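Local coordinates for peptidase S9 prolyl oligopeptidase catalytic domain-containing protein (PDB 4HXF) that probably cleaves peptides as a serine protease, an acylaminoacyl peptidase of the prolyl oligopeptidase family that assembles into a self-compartmentalizing hexamer, at residues H578-S581 with R587-M590; E8-K13 with F396-Q401; M556-L561 with V568-F573; I460-I465 with Y470-A475. All coordinates share one frame; numbering follows the deposited sequence. Where two conformers were deposited one is given.

Contact 1. Residues H578-S581 with R587-M590; sequences HGHS and RHRM. With Y3A (N-[(benzyloxy)carbonyl]glycyl-N-[(2S,3R)-4-chloro-3-hydroxy-1-phenylbutan-2-yl]glycinamide), chain B.
A chi1 of 70° tucks the His580 imidazole between its own backbone N and carbonyl carbon, whereas the first torsion of His588 swings its ring to the far side from its backbone N; the two rings then meet rim to rim. This lies in the alpha/beta-hydrolase fold, where the loop bearing the probable catalytic histidine turns into helix 580-583 and then helix 586-605. His580 ND1 and His588 NE2 are 2.7 Å apart in a hydrogen bond, and the ring planes, inclined at 73°, cross without stacking. Histidine suits position 580 because a flat ring with two nitrogens can bridge two neighbours: His580 NE2 goes on to Asn489. The His588 ring also meets Phe573. Just before His580, Gly579 takes the N-cap position, and His578, whose ND1 is bonded to Asp546, carries the inhibitor: its NE2 is joined covalently to C15 of Y3A at 1.8 Å, the expected attachment for a chloromethyl ketone.

Beside the histidine pair, Arg589 bends at its third torsion and brings NE to the Ser581 O, 2.9 Å away. Its terminal nitrogens go to the hydroxyls of Tyr41 and Tyr593, so each of its three nitrogens has a hydrogen-bond partner. NE approaches from above the carbonyl plane, 36° out of it, and the same Ser581 O also accepts from a water at 2.8 Å, which donates as well to Arg589 O.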
loop_
_atom_site.group_PDB
_atom_site.type_symbol
_atom_site.label_atom_id
_atom_site.label_comp_id
_atom_site.label_asym_id
_atom_site.label_seq_id
_atom_site.Cartn_x
_atom_site.Cartn_y
_atom_site.Cartn_z
ATOM N N HIS A 578 -18.048 25.329 -16.783
ATOM C CA HIS A 578 -18.185 26.668 -17.355
ATOM C C HIS A 578 -17.534 27.734 -16.490
ATOM O O HIS A 578 -16.884 28.656 -17.001
ATOM C CB HIS A 578 -19.685 26.906 -17.542
ATOM C CG HIS A 578 -20.062 28.101 -18.397
ATOM N ND1 HIS A 578 -19.614 28.299 -19.717
ATOM C CD2 HIS A 578 -20.998 29.112 -18.115
ATOM C CE1 HIS A 578 -20.168 29.420 -20.205
ATOM N NE2 HIS A 578 -21.037 29.929 -19.210
ATOM N N GLY A 579 -17.657 27.543 -15.187
ATOM C CA GLY A 579 -17.134 28.503 -14.210
ATOM C C GLY A 579 -15.712 28.230 -13.717
ATOM O O GLY A 579 -15.348 28.744 -12.664
ATOM N N HIS A 580 -14.922 27.438 -14.444
ATOM C CA HIS A 580 -13.610 26.998 -13.945
ATOM C C HIS A 580 -12.640 28.121 -13.616
ATOM O O HIS A 580 -11.765 27.896 -12.782
ATOM C CB HIS A 580 -12.971 26.053 -14.938
ATOM C CG HIS A 580 -12.519 26.731 -16.222
ATOM N ND1 HIS A 580 -11.187 26.920 -16.533
ATOM C CD2 HIS A 580 -13.240 27.111 -17.341
ATOM C CE1 HIS A 580 -11.073 27.482 -17.755
ATOM N NE2 HIS A 580 -12.351 27.642 -18.251
ATOM N N SER A 581 -12.861 29.328 -14.166
ATOM C CA SER A 581 -11.900 30.429 -13.956
ATOM C C SER A 581 -11.926 30.755 -12.438
ATOM O O SER A 581 -10.918 31.191 -11.864
ATOM C CB SER A 581 -12.261 31.625 -14.823
ATOM O OG SER A 581 -13.588 32.055 -14.477
ATOM N N ARG A 587 -4.374 25.237 -8.566
ATOM C CA ARG A 587 -3.246 25.256 -9.522
ATOM C C ARG A 587 -3.685 25.514 -10.950
ATOM O O ARG A 587 -3.050 26.275 -11.748
ATOM C CB ARG A 587 -2.465 23.908 -9.444
ATOM C CG ARG A 587 -1.142 23.849 -10.218
ATOM C CD ARG A 587 -0.501 22.447 -10.156
ATOM N NE ARG A 587 -1.380 21.466 -10.815
ATOM C CZ ARG A 587 -1.773 20.286 -10.331
ATOM N NH1 ARG A 587 -1.358 19.810 -9.137
ATOM N NH2 ARG A 587 -2.623 19.542 -11.014
ATOM N N HIS A 588 -4.788 24.905 -11.335
ATOM C CA HIS A 588 -5.454 25.225 -12.597
ATOM C C HIS A 588 -5.748 26.733 -12.758
ATOM O O HIS A 588 -5.415 27.382 -13.746
ATOM C CB HIS A 588 -6.733 24.368 -12.638
ATOM C CG HIS A 588 -7.772 24.758 -13.667
ATOM N ND1 HIS A 588 -8.467 23.800 -14.382
ATOM C CD2 HIS A 588 -8.293 25.963 -14.048
ATOM C CE1 HIS A 588 -9.429 24.405 -15.095
ATOM N NE2 HIS A 588 -9.328 25.715 -14.948
ATOM N N ARG A 589 -6.345 27.332 -11.707
ATOM C CA ARG A 589 -6.670 28.716 -11.785
ATOM C C ARG A 589 -5.474 29.629 -11.835
ATOM O O ARG A 589 -5.477 30.597 -12.567
ATOM C CB ARG A 589 -7.519 29.059 -10.543
ATOM C CG ARG A 589 -8.952 28.551 -10.652
ATOM C CD ARG A 589 -9.704 28.826 -9.363
ATOM N NE ARG A 589 -9.930 30.223 -9.311
ATOM C CZ ARG A 589 -10.182 30.923 -8.174
ATOM N NH1 ARG A 589 -10.328 30.276 -7.035
ATOM N NH2 ARG A 589 -10.332 32.271 -8.209
ATOM N N MET A 590 -4.434 29.307 -11.086
ATOM C CA MET A 590 -3.156 30.051 -11.114
ATOM C C MET A 590 -2.579 30.095 -12.553
ATOM O O MET A 590 -2.148 31.137 -13.050
ATOM C CB MET A 590 -2.237 29.386 -10.150
ATOM C CG MET A 590 -0.894 30.037 -10.070
ATOM S SD MET A 590 0.285 29.397 -11.245
ATOM C CE MET A 590 0.280 27.626 -10.893
HETATM N N3 Y3A B . -27.115 31.359 -17.680
HETATM C CA3 Y3A B . -26.927 31.688 -19.106
HETATM C C3 Y3A B . -25.605 31.021 -19.500
HETATM O O3 Y3A B . -25.042 30.102 -18.941
HETATM C C4 Y3A B . -22.430 32.028 -20.184
HETATM O O4 Y3A B . -22.642 33.384 -20.341
HETATM C CA4 Y3A B . -23.498 31.293 -20.974
HETATM N N4 Y3A B . -24.796 31.861 -20.523
HETATM C CB4 Y3A B . -23.564 31.622 -22.495
HETATM C CG4 Y3A B . -24.643 30.889 -23.223
HETATM C CD1 Y3A B . -24.706 29.496 -23.377
HETATM C CD2 Y3A B . -25.631 31.622 -23.866
HETATM C CE1 Y3A B . -25.708 28.854 -24.081
HETATM C CE2 Y3A B . -26.649 30.995 -24.571
HETATM C CZ4 Y3A B . -26.700 29.639 -24.651
HETATM C C15 Y3A B . -22.053 31.396 -18.793
HETATM O O HOH W 1 -8.444 31.274 -13.203
#

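Contact 2. Residues E8-K13 with F396-Q401; sequences EKTFTK and FKYEMQ
Phe11 lays its CB over one face of the Tyr398 ring, a CH-pi contact with CB 3.9 Å from the ring centroid. The Phe11 ring then turns its edge toward that same ring in a T-shaped pair, with planes at 86° and centroids 5.9 Å apart. Its chi1 of 74° holds the phenyl between backbone N and carbonyl carbon, which leaves CB facing Tyr398 and turns the phenyl edge toward it, and the methyl CG2 of Thr12 lies against one phenyl face.

Tyr398 sits in the first turn of helix 398-405 and reaches out to the short 3-10 turn at Thr10-Thr12. A tyrosine fits because its ring is apolar enough to pack against Phe11 CB while its hydroxyl deals with backbone polar groups. The OH is hydrogen-bonded to Asp7 O and receives a weak, bent bond from Phe11 N at 3.0 Å (angle 126°). Thr10 comes in beside the hydroxyl, its CB 3.3 Å from Tyr398 OH, and its OG1 bonds back to the backbone of Glu5 and Asp7.

Tyr593 of helix 586-605 meets both rings, so three aromatic side chains meet here. The N-terminal segment is thus packed onto the hydrolase part before the chain enters the propeller, the domain order typical of the prolyl oligopeptidase family.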
loop_
_atom_site.group_PDB
_atom_site.type_symbol
_atom_site.label_atom_id
_atom_site.label_comp_id
_atom_site.label_asym_id
_atom_site.label_seq_id
_atom_site.Cartn_x
_atom_site.Cartn_y
_atom_site.Cartn_z
ATOM N N GLU A 8 -0.364 35.961 -10.380
ATOM C CA GLU A 8 -1.246 34.863 -10.658
ATOM C C GLU A 8 -1.591 34.021 -9.414
ATOM O O GLU A 8 -2.485 33.239 -9.515
ATOM C CB GLU A 8 -0.625 33.940 -11.712
ATOM C CG GLU A 8 0.573 33.118 -11.264
ATOM C CD GLU A 8 1.921 33.843 -11.323
ATOM O OE1 GLU A 8 2.988 33.171 -11.080
ATOM O OE2 GLU A 8 1.994 35.097 -11.572
ATOM N N LYS A 9 -0.960 34.307 -8.271
ATOM C CA LYS A 9 -1.179 33.538 -7.023
ATOM C C LYS A 9 -1.912 34.345 -5.986
ATOM O O LYS A 9 -2.253 33.807 -4.972
ATOM C CB LYS A 9 0.169 33.094 -6.423
ATOM C CG LYS A 9 1.004 32.257 -7.350
ATOM C CD LYS A 9 2.235 31.762 -6.633
ATOM C CE LYS A 9 2.892 30.786 -7.592
ATOM N NZ LYS A 9 4.350 30.588 -7.254
ATOM N N THR A 10 -2.086 35.636 -6.202
ATOM C CA THR A 10 -2.643 36.457 -5.114
ATOM C C THR A 10 -4.046 35.969 -4.603
ATOM O O THR A 10 -4.325 36.106 -3.394
ATOM C CB THR A 10 -2.763 37.938 -5.493
ATOM O OG1 THR A 10 -1.567 38.312 -6.175
ATOM C CG2 THR A 10 -3.002 38.816 -4.293
ATOM N N PHE A 11 -4.802 35.342 -5.492
ATOM C CA PHE A 11 -6.202 34.912 -5.171
ATOM C C PHE A 11 -6.132 33.870 -4.043
ATOM O O PHE A 11 -7.093 33.709 -3.299
ATOM C CB PHE A 11 -6.913 34.363 -6.375
ATOM C CG PHE A 11 -6.465 33.036 -6.766
ATOM C CD1 PHE A 11 -5.343 32.882 -7.596
ATOM C CD2 PHE A 11 -7.192 31.899 -6.393
ATOM C CE1 PHE A 11 -4.884 31.631 -7.953
ATOM C CE2 PHE A 11 -6.739 30.630 -6.780
ATOM C CZ PHE A 11 -5.608 30.486 -7.587
ATOM N N THR A 12 -4.997 33.238 -3.859
ATOM C CA THR A 12 -4.874 32.237 -2.817
ATOM C C THR A 12 -4.744 32.812 -1.439
ATOM O O THR A 12 -4.805 32.087 -0.500
ATOM C CB THR A 12 -3.736 31.239 -3.064
ATOM O OG1 THR A 12 -2.455 31.837 -2.889
ATOM C CG2 THR A 12 -3.888 30.533 -4.489
ATOM N N LYS A 13 -4.431 34.092 -1.333
ATOM C CA LYS A 13 -4.139 34.745 -0.049
ATOM C C LYS A 13 -5.481 35.203 0.554
ATOM O O LYS A 13 -5.496 35.641 1.715
ATOM C CB LYS A 13 -3.176 35.902 -0.268
ATOM C CG LYS A 13 -1.830 35.362 -0.776
ATOM C CD LYS A 13 -0.705 36.395 -0.874
ATOM N N PHE A 396 -16.271 41.730 -6.748
ATOM C CA PHE A 396 -14.862 41.715 -6.741
ATOM C C PHE A 396 -14.410 40.906 -7.933
ATOM O O PHE A 396 -14.681 39.694 -7.982
ATOM C CB PHE A 396 -14.350 41.115 -5.428
ATOM C CG PHE A 396 -12.822 41.071 -5.369
ATOM C CD1 PHE A 396 -12.119 42.193 -5.014
ATOM C CD2 PHE A 396 -12.149 39.882 -5.640
ATOM C CE1 PHE A 396 -10.691 42.179 -4.936
ATOM C CE2 PHE A 396 -10.774 39.869 -5.645
ATOM C CZ PHE A 396 -10.074 40.992 -5.259
ATOM N N LYS A 397 -13.768 41.561 -8.901
ATOM C CA LYS A 397 -13.353 40.810 -10.139
ATOM C C LYS A 397 -11.832 40.772 -10.237
ATOM O O LYS A 397 -11.142 41.788 -10.483
ATOM C CB LYS A 397 -13.927 41.378 -11.420
ATOM C CG LYS A 397 -13.405 40.648 -12.708
ATOM C CD LYS A 397 -14.028 39.341 -13.065
ATOM C CE LYS A 397 -13.585 38.851 -14.501
ATOM N NZ LYS A 397 -13.767 37.365 -14.672
ATOM N N TYR A 398 -11.271 39.622 -9.878
ATOM C CA TYR A 398 -9.821 39.475 -9.713
ATOM C C TYR A 398 -9.000 39.954 -10.894
ATOM O O TYR A 398 -8.035 40.763 -10.657
ATOM C CB TYR A 398 -9.501 38.021 -9.514
ATOM C CG TYR A 398 -8.065 37.712 -9.141
ATOM C CD1 TYR A 398 -7.613 37.872 -7.904
ATOM C CD2 TYR A 398 -7.191 37.232 -10.123
ATOM C CE1 TYR A 398 -6.312 37.565 -7.539
ATOM C CE2 TYR A 398 -5.918 36.941 -9.789
ATOM C CZ TYR A 398 -5.485 37.067 -8.498
ATOM O OH TYR A 398 -4.204 36.701 -8.143
ATOM N N GLU A 399 -9.447 39.580 -12.113
ATOM C CA GLU A 399 -8.643 39.916 -13.248
ATOM C C GLU A 399 -8.574 41.423 -13.431
ATOM O O GLU A 399 -7.588 41.958 -13.948
ATOM C CB GLU A 399 -9.129 39.330 -14.533
ATOM C CG GLU A 399 -9.069 37.849 -14.642
ATOM C CD GLU A 399 -10.279 37.151 -14.066
ATOM O OE1 GLU A 399 -10.971 37.699 -13.176
ATOM O OE2 GLU A 399 -10.484 35.978 -14.497
ATOM N N MET A 400 -9.650 42.163 -13.023
ATOM C CA MET A 400 -9.636 43.577 -13.249
ATOM C C MET A 400 -8.663 44.242 -12.341
ATOM O O MET A 400 -7.931 45.116 -12.704
ATOM C CB MET A 400 -11.043 44.169 -13.052
ATOM C CG MET A 400 -11.980 43.606 -14.115
ATOM S SD MET A 400 -13.619 44.417 -13.836
ATOM C CE MET A 400 -14.486 43.792 -15.283
ATOM N N GLN A 401 -8.645 43.865 -11.047
ATOM C CA GLN A 401 -7.675 44.389 -10.122
ATOM C C GLN A 401 -6.263 44.055 -10.470
ATOM O O GLN A 401 -5.374 44.928 -10.474
ATOM C CB GLN A 401 -7.927 44.000 -8.674
ATOM C CG GLN A 401 -9.292 44.385 -8.140
ATOM C CD GLN A 401 -9.412 45.881 -8.003
ATOM O OE1 GLN A 401 -8.504 46.512 -7.473
ATOM N NE2 GLN A 401 -10.512 46.442 -8.495
#

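Contact 3. Residues M556-L561 with V568-F573; sequences MFYHVL and VYIAIF
Helix 556-561 runs roughly antiparallel to strand 568-573, at 152° with the axes 8.5 Å apart, and the backbones draw closest where Tyr558 faces Val568. Tyr558 carries the packing. Its chi1 of 177° stretches the ring across the strand, and the Ile570 methyl CG2 stands over the centre of one face, 3.5 Å from the ring centroid and only 9° off the normal. At the ring edge, CE1 lies 3.6 Å from Val568 O, while CD1 touches Val568 CG1 at 3.8 Å. This is the last beta-alpha-beta crossover of the hydrolase sheet, with helix 552-563 linking strands 538-543 and 568-573. Beta-branched Val568 and Ile570 suit an extended strand and alternate with Tyr569, which points instead to the other face of the sheet, where helix 586-605 lies. Leu561, one turn beyond Tyr558, closes the row by resting its CB on Val568 CG1 at 3.9 Å. The Tyr558 hydroxyl extends past this apolar patch and bonds to Asp136 O of a neighbouring subunit, whose strand also pairs antiparallel with Ile570-Phe573.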
loop_
_atom_site.group_PDB
_atom_site.type_symbol
_atom_site.label_atom_id
_atom_site.label_comp_id
_atom_site.label_asym_id
_atom_site.label_seq_id
_atom_site.Cartn_x
_atom_site.Cartn_y
_atom_site.Cartn_z
ATOM N N MET A 556 -13.567 24.719 -32.854
ATOM C CA MET A 556 -13.939 24.963 -34.253
ATOM C C MET A 556 -13.396 26.301 -34.701
ATOM O O MET A 556 -12.913 26.401 -35.798
ATOM C CB MET A 556 -15.448 24.819 -34.532
ATOM C CG MET A 556 -16.029 23.483 -34.322
ATOM S SD MET A 556 -17.751 23.380 -34.917
ATOM C CE MET A 556 -18.557 24.636 -33.966
ATOM N N PHE A 557 -13.570 27.341 -33.892
ATOM C CA PHE A 557 -13.109 28.675 -34.168
ATOM C C PHE A 557 -11.564 28.685 -34.320
ATOM O O PHE A 557 -11.038 29.219 -35.317
ATOM C CB PHE A 557 -13.615 29.667 -33.169
ATOM C CG PHE A 557 -13.561 31.125 -33.600
ATOM C CD1 PHE A 557 -13.999 31.616 -34.840
ATOM C CD2 PHE A 557 -13.255 32.085 -32.645
ATOM C CE1 PHE A 557 -13.926 32.954 -35.137
ATOM C CE2 PHE A 557 -13.268 33.443 -32.948
ATOM C CZ PHE A 557 -13.682 33.876 -34.151
ATOM N N TYR A 558 -10.887 28.025 -33.421
ATOM C CA TYR A 558 -9.455 27.823 -33.495
ATOM C C TYR A 558 -9.012 27.151 -34.807
ATOM O O TYR A 558 -8.170 27.721 -35.569
ATOM C CB TYR A 558 -8.965 26.994 -32.312
ATOM C CG TYR A 558 -7.459 26.701 -32.394
ATOM C CD1 TYR A 558 -6.516 27.675 -32.119
ATOM C CD2 TYR A 558 -7.016 25.505 -32.873
ATOM C CE1 TYR A 558 -5.157 27.425 -32.275
ATOM C CE2 TYR A 558 -5.680 25.239 -33.079
ATOM C CZ TYR A 558 -4.745 26.222 -32.756
ATOM O OH TYR A 558 -3.393 26.036 -32.943
ATOM N N HIS A 559 -9.601 25.979 -35.141
ATOM C CA HIS A 559 -9.194 25.318 -36.383
ATOM C C HIS A 559 -9.429 26.129 -37.662
ATOM O O HIS A 559 -8.616 26.153 -38.592
ATOM C CB HIS A 559 -9.899 23.958 -36.553
ATOM C CG HIS A 559 -9.427 22.877 -35.650
ATOM N ND1 HIS A 559 -10.165 21.755 -35.372
ATOM C CD2 HIS A 559 -8.132 22.634 -35.080
ATOM C CE1 HIS A 559 -9.357 20.868 -34.626
ATOM N NE2 HIS A 559 -8.145 21.420 -34.488
ATOM N N VAL A 560 -10.614 26.773 -37.687
ATOM C CA VAL A 560 -11.008 27.549 -38.861
ATOM C C VAL A 560 -10.115 28.752 -38.976
ATOM O O VAL A 560 -9.652 29.077 -40.094
ATOM C CB VAL A 560 -12.500 27.882 -38.858
ATOM C CG1 VAL A 560 -12.774 29.004 -39.839
ATOM C CG2 VAL A 560 -13.363 26.614 -39.103
ATOM N N LEU A 561 -9.850 29.447 -37.888
ATOM C CA LEU A 561 -8.877 30.587 -37.927
ATOM C C LEU A 561 -7.462 30.129 -38.379
ATOM O O LEU A 561 -6.847 30.781 -39.231
ATOM C CB LEU A 561 -8.849 31.328 -36.528
ATOM C CG LEU A 561 -10.074 32.133 -36.176
ATOM C CD1 LEU A 561 -10.014 32.382 -34.685
ATOM C CD2 LEU A 561 -10.136 33.398 -37.034
ATOM N N VAL A 568 -3.556 32.548 -33.808
ATOM C CA VAL A 568 -4.516 32.089 -32.809
ATOM C C VAL A 568 -3.881 30.963 -32.008
ATOM O O VAL A 568 -3.004 30.248 -32.566
ATOM C CB VAL A 568 -5.861 31.717 -33.433
ATOM C CG1 VAL A 568 -5.691 30.550 -34.404
ATOM C CG2 VAL A 568 -6.945 31.527 -32.294
ATOM N N TYR A 569 -4.274 30.848 -30.746
ATOM C CA TYR A 569 -3.751 29.909 -29.823
ATOM C C TYR A 569 -4.931 29.346 -29.034
ATOM O O TYR A 569 -5.893 30.105 -28.846
ATOM C CB TYR A 569 -2.803 30.576 -28.823
ATOM C CG TYR A 569 -1.710 31.368 -29.494
ATOM C CD1 TYR A 569 -1.926 32.733 -29.849
ATOM C CD2 TYR A 569 -0.483 30.769 -29.805
ATOM C CE1 TYR A 569 -0.925 33.426 -30.493
ATOM C CE2 TYR A 569 0.492 31.463 -30.509
ATOM C CZ TYR A 569 0.286 32.809 -30.800
ATOM O OH TYR A 569 1.309 33.480 -31.466
ATOM N N ILE A 570 -4.815 28.137 -28.571
ATOM C CA ILE A 570 -5.849 27.514 -27.719
ATOM C C ILE A 570 -5.292 26.788 -26.530
ATOM O O ILE A 570 -4.339 25.993 -26.625
ATOM C CB ILE A 570 -6.964 26.743 -28.497
ATOM C CG1 ILE A 570 -8.107 26.374 -27.620
ATOM C CG2 ILE A 570 -6.367 25.492 -29.193
ATOM C CD1 ILE A 570 -9.279 25.696 -28.359
ATOM N N ALA A 571 -5.877 27.154 -25.338
ATOM C CA ALA A 571 -5.535 26.502 -24.072
ATOM C C ALA A 571 -6.754 25.710 -23.661
ATOM O O ALA A 571 -7.818 26.334 -23.435
ATOM C CB ALA A 571 -5.100 27.550 -23.001
ATOM N N ILE A 572 -6.638 24.390 -23.559
ATOM C CA ILE A 572 -7.738 23.490 -23.240
ATOM C C ILE A 572 -7.466 22.889 -21.881
ATOM O O ILE A 572 -6.539 22.078 -21.672
ATOM C CB ILE A 572 -7.965 22.383 -24.265
ATOM C CG1 ILE A 572 -8.156 23.039 -25.661
ATOM C CG2 ILE A 572 -9.184 21.536 -23.860
ATOM C CD1 ILE A 572 -8.187 21.995 -26.814
ATOM N N PHE A 573 -8.132 23.415 -20.853
ATOM C CA PHE A 573 -7.951 22.888 -19.517
ATOM C C PHE A 573 -8.671 21.547 -19.393
ATOM O O PHE A 573 -9.780 21.379 -19.895
ATOM C CB PHE A 573 -8.512 23.909 -18.518
ATOM C CG PHE A 573 -7.562 25.091 -18.258
ATOM C CD1 PHE A 573 -7.451 26.090 -19.215
ATOM C CD2 PHE A 573 -6.631 25.101 -17.195
ATOM C CE1 PHE A 573 -6.563 27.106 -19.069
ATOM C CE2 PHE A 573 -5.736 26.120 -17.080
ATOM C CZ PHE A 573 -5.654 27.091 -18.031
#

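Contact 4. Residues I460-I465 with Y470-A475; sequences IGITGI and YMTNWA
Thr472 and Ile462 bury most of this contact, with Ala475 completing it, where strand 460-465 lies against helix 470-475 at an axis distance of 7.0 Å. Thr472 presses both branches onto the strand backbone. Its CG2 sits 3.6 Å from Ile462 O and near the isoleucine CG2, while OG1 approaches Gly464 N to 3.2 Å. That last approach is badly angled and not a hydrogen bond; the hydroxyl instead bonds back to Gly468 O, a turn earlier in the helix, which settles its polar end in a buried place.

Gly464, with no side chain, lets its backbone lie close against Thr472 OG1. It also opens the GxSxG sequence of a probable nucleophile elbow, the sharp strand-to-helix turn of alpha/beta hydrolases, whose Ser466 lines the inhibitor pocket.

Toward the other end of the contact, Ile462 slides past Thr472, and its chi1 of -171° sends CG1 and CD1 across toward the helix, where CD1 meets Ala475 CB at 3.8 Å. The strand and helix backbones stand further apart here; the long isoleucine branch reaches across, and its tip meets the small alanine methyl. Phe482 borders both residues, and Phe438 of helix 436-451 backs the alanine.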
loop_
_atom_site.group_PDB
_atom_site.type_symbol
_atom_site.label_atom_id
_atom_site.label_comp_id
_atom_site.label_asym_id
_atom_site.label_seq_id
_atom_site.Cartn_x
_atom_site.Cartn_y
_atom_site.Cartn_z
ATOM N N ILE A 460 -5.988 48.767 -27.529
ATOM C CA ILE A 460 -7.230 48.313 -26.884
ATOM C C ILE A 460 -7.430 46.831 -27.154
ATOM O O ILE A 460 -7.400 46.426 -28.317
ATOM C CB ILE A 460 -8.442 49.060 -27.394
ATOM C CG1 ILE A 460 -8.203 50.597 -27.241
ATOM C CG2 ILE A 460 -9.711 48.622 -26.566
ATOM C CD1 ILE A 460 -9.377 51.438 -27.835
ATOM N N GLY A 461 -7.605 46.050 -26.101
ATOM C CA GLY A 461 -7.903 44.630 -26.229
ATOM C C GLY A 461 -9.274 44.364 -25.649
ATOM O O GLY A 461 -9.906 45.264 -25.027
ATOM N N ILE A 462 -9.770 43.160 -25.819
ATOM C CA ILE A 462 -11.072 42.761 -25.376
ATOM C C ILE A 462 -11.075 41.335 -24.919
ATOM O O ILE A 462 -10.309 40.469 -25.405
ATOM C CB ILE A 462 -12.128 42.977 -26.476
ATOM C CG1 ILE A 462 -13.535 42.762 -25.952
ATOM C CG2 ILE A 462 -11.766 42.191 -27.784
ATOM C CD1 ILE A 462 -14.622 43.302 -26.924
ATOM N N THR A 463 -11.778 41.074 -23.833
ATOM C CA THR A 463 -11.886 39.724 -23.284
ATOM C C THR A 463 -13.265 39.462 -22.652
ATOM O O THR A 463 -13.920 40.407 -22.220
ATOM C CB THR A 463 -10.783 39.468 -22.225
ATOM O OG1 THR A 463 -10.766 38.102 -21.787
ATOM C CG2 THR A 463 -10.897 40.430 -20.959
ATOM N N GLY A 464 -13.654 38.211 -22.580
ATOM C CA GLY A 464 -14.800 37.781 -21.857
ATOM C C GLY A 464 -14.954 36.327 -21.813
ATOM O O GLY A 464 -14.278 35.591 -22.570
ATOM N N ILE A 465 -15.752 35.869 -20.885
ATOM C CA ILE A 465 -16.097 34.470 -20.720
ATOM C C ILE A 465 -17.562 34.242 -21.087
ATOM O O ILE A 465 -18.452 35.081 -20.793
ATOM C CB ILE A 465 -15.909 34.037 -19.246
ATOM C CG1 ILE A 465 -14.494 34.340 -18.738
ATOM C CG2 ILE A 465 -16.283 32.583 -18.972
ATOM C CD1 ILE A 465 -14.331 34.330 -17.202
ATOM N N TYR A 470 -18.193 34.862 -26.671
ATOM C CA TYR A 470 -18.902 35.139 -27.919
ATOM C C TYR A 470 -18.566 36.543 -28.371
ATOM O O TYR A 470 -18.336 36.851 -29.537
ATOM C CB TYR A 470 -20.452 35.020 -27.654
ATOM C CG TYR A 470 -21.257 35.637 -28.785
ATOM C CD1 TYR A 470 -21.373 35.039 -29.973
ATOM C CD2 TYR A 470 -21.908 36.832 -28.612
ATOM C CE1 TYR A 470 -22.110 35.607 -30.980
ATOM C CE2 TYR A 470 -22.670 37.426 -29.564
ATOM C CZ TYR A 470 -22.796 36.766 -30.805
ATOM O OH TYR A 470 -23.536 37.380 -31.851
ATOM N N MET A 471 -18.772 37.520 -27.468
ATOM C CA MET A 471 -18.629 38.907 -27.913
ATOM C C MET A 471 -17.197 39.348 -28.224
ATOM O O MET A 471 -16.996 40.144 -29.119
ATOM C CB MET A 471 -19.123 39.867 -26.870
ATOM C CG MET A 471 -19.261 41.326 -27.305
ATOM S SD MET A 471 -20.595 41.528 -28.505
ATOM C CE MET A 471 -22.031 41.032 -27.606
ATOM N N THR A 472 -16.222 38.737 -27.600
ATOM C CA THR A 472 -14.827 38.891 -27.959
ATOM C C THR A 472 -14.592 38.332 -29.365
ATOM O O THR A 472 -13.973 38.962 -30.211
ATOM C CB THR A 472 -13.891 38.156 -26.944
ATOM O OG1 THR A 472 -14.012 38.811 -25.658
ATOM C CG2 THR A 472 -12.417 38.218 -27.342
ATOM N N ASN A 473 -15.064 37.102 -29.579
ATOM C CA ASN A 473 -15.008 36.499 -30.943
ATOM C C ASN A 473 -15.595 37.419 -31.999
ATOM O O ASN A 473 -15.069 37.737 -33.087
ATOM C CB ASN A 473 -15.744 35.149 -31.016
ATOM C CG ASN A 473 -15.180 34.069 -30.135
ATOM O OD1 ASN A 473 -14.024 34.125 -29.674
ATOM N ND2 ASN A 473 -16.014 33.000 -29.914
ATOM N N TRP A 474 -16.806 37.906 -31.678
ATOM C CA TRP A 474 -17.584 38.738 -32.581
ATOM C C TRP A 474 -16.903 40.018 -32.864
ATOM O O TRP A 474 -16.709 40.434 -34.010
ATOM C CB TRP A 474 -18.928 38.973 -31.939
ATOM C CG TRP A 474 -19.921 39.692 -32.843
ATOM C CD1 TRP A 474 -20.442 40.915 -32.591
ATOM C CD2 TRP A 474 -20.653 39.171 -34.019
ATOM N NE1 TRP A 474 -21.334 41.281 -33.546
ATOM C CE2 TRP A 474 -21.514 40.247 -34.459
ATOM C CE3 TRP A 474 -20.607 38.007 -34.779
ATOM C CZ2 TRP A 474 -22.385 40.096 -35.482
ATOM C CZ3 TRP A 474 -21.433 37.881 -35.869
ATOM C CH2 TRP A 474 -22.309 38.884 -36.249
ATOM N N ALA A 475 -16.403 40.666 -31.823
ATOM C CA ALA A 475 -15.721 41.942 -31.929
ATOM C C ALA A 475 -14.501 41.859 -32.869
ATOM O O ALA A 475 -14.256 42.753 -33.721
ATOM C CB ALA A 475 -15.231 42.381 -30.551
#

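How the contacts relate
Along the chain, contact 2 comes first, its segments spanning the whole propeller; contacts 4, 3 and 1 follow in that order within the hydrolase part. Contacts 3 and 4, centres about 14 Å apart, use strands of one mixed sheet: 460-465 is interior and 568-573 is the outermost strand in this chain. They touch through Phe557 and Asn473. Contact 1 continues from strand 568-573; its centre lies about 12 Å from that of contact 2, against which Arg589 and Met590 of helix 586-605 pack. Contact 1 also meets contact 3 at Phe573 and contact 4 at Ile465. Contacts 2 and 3 stay separate, nearest atoms about 10 Å apart. Helix 586-605 thus connects the N-terminal segment with the region of the probable catalytic histidine and the sheet.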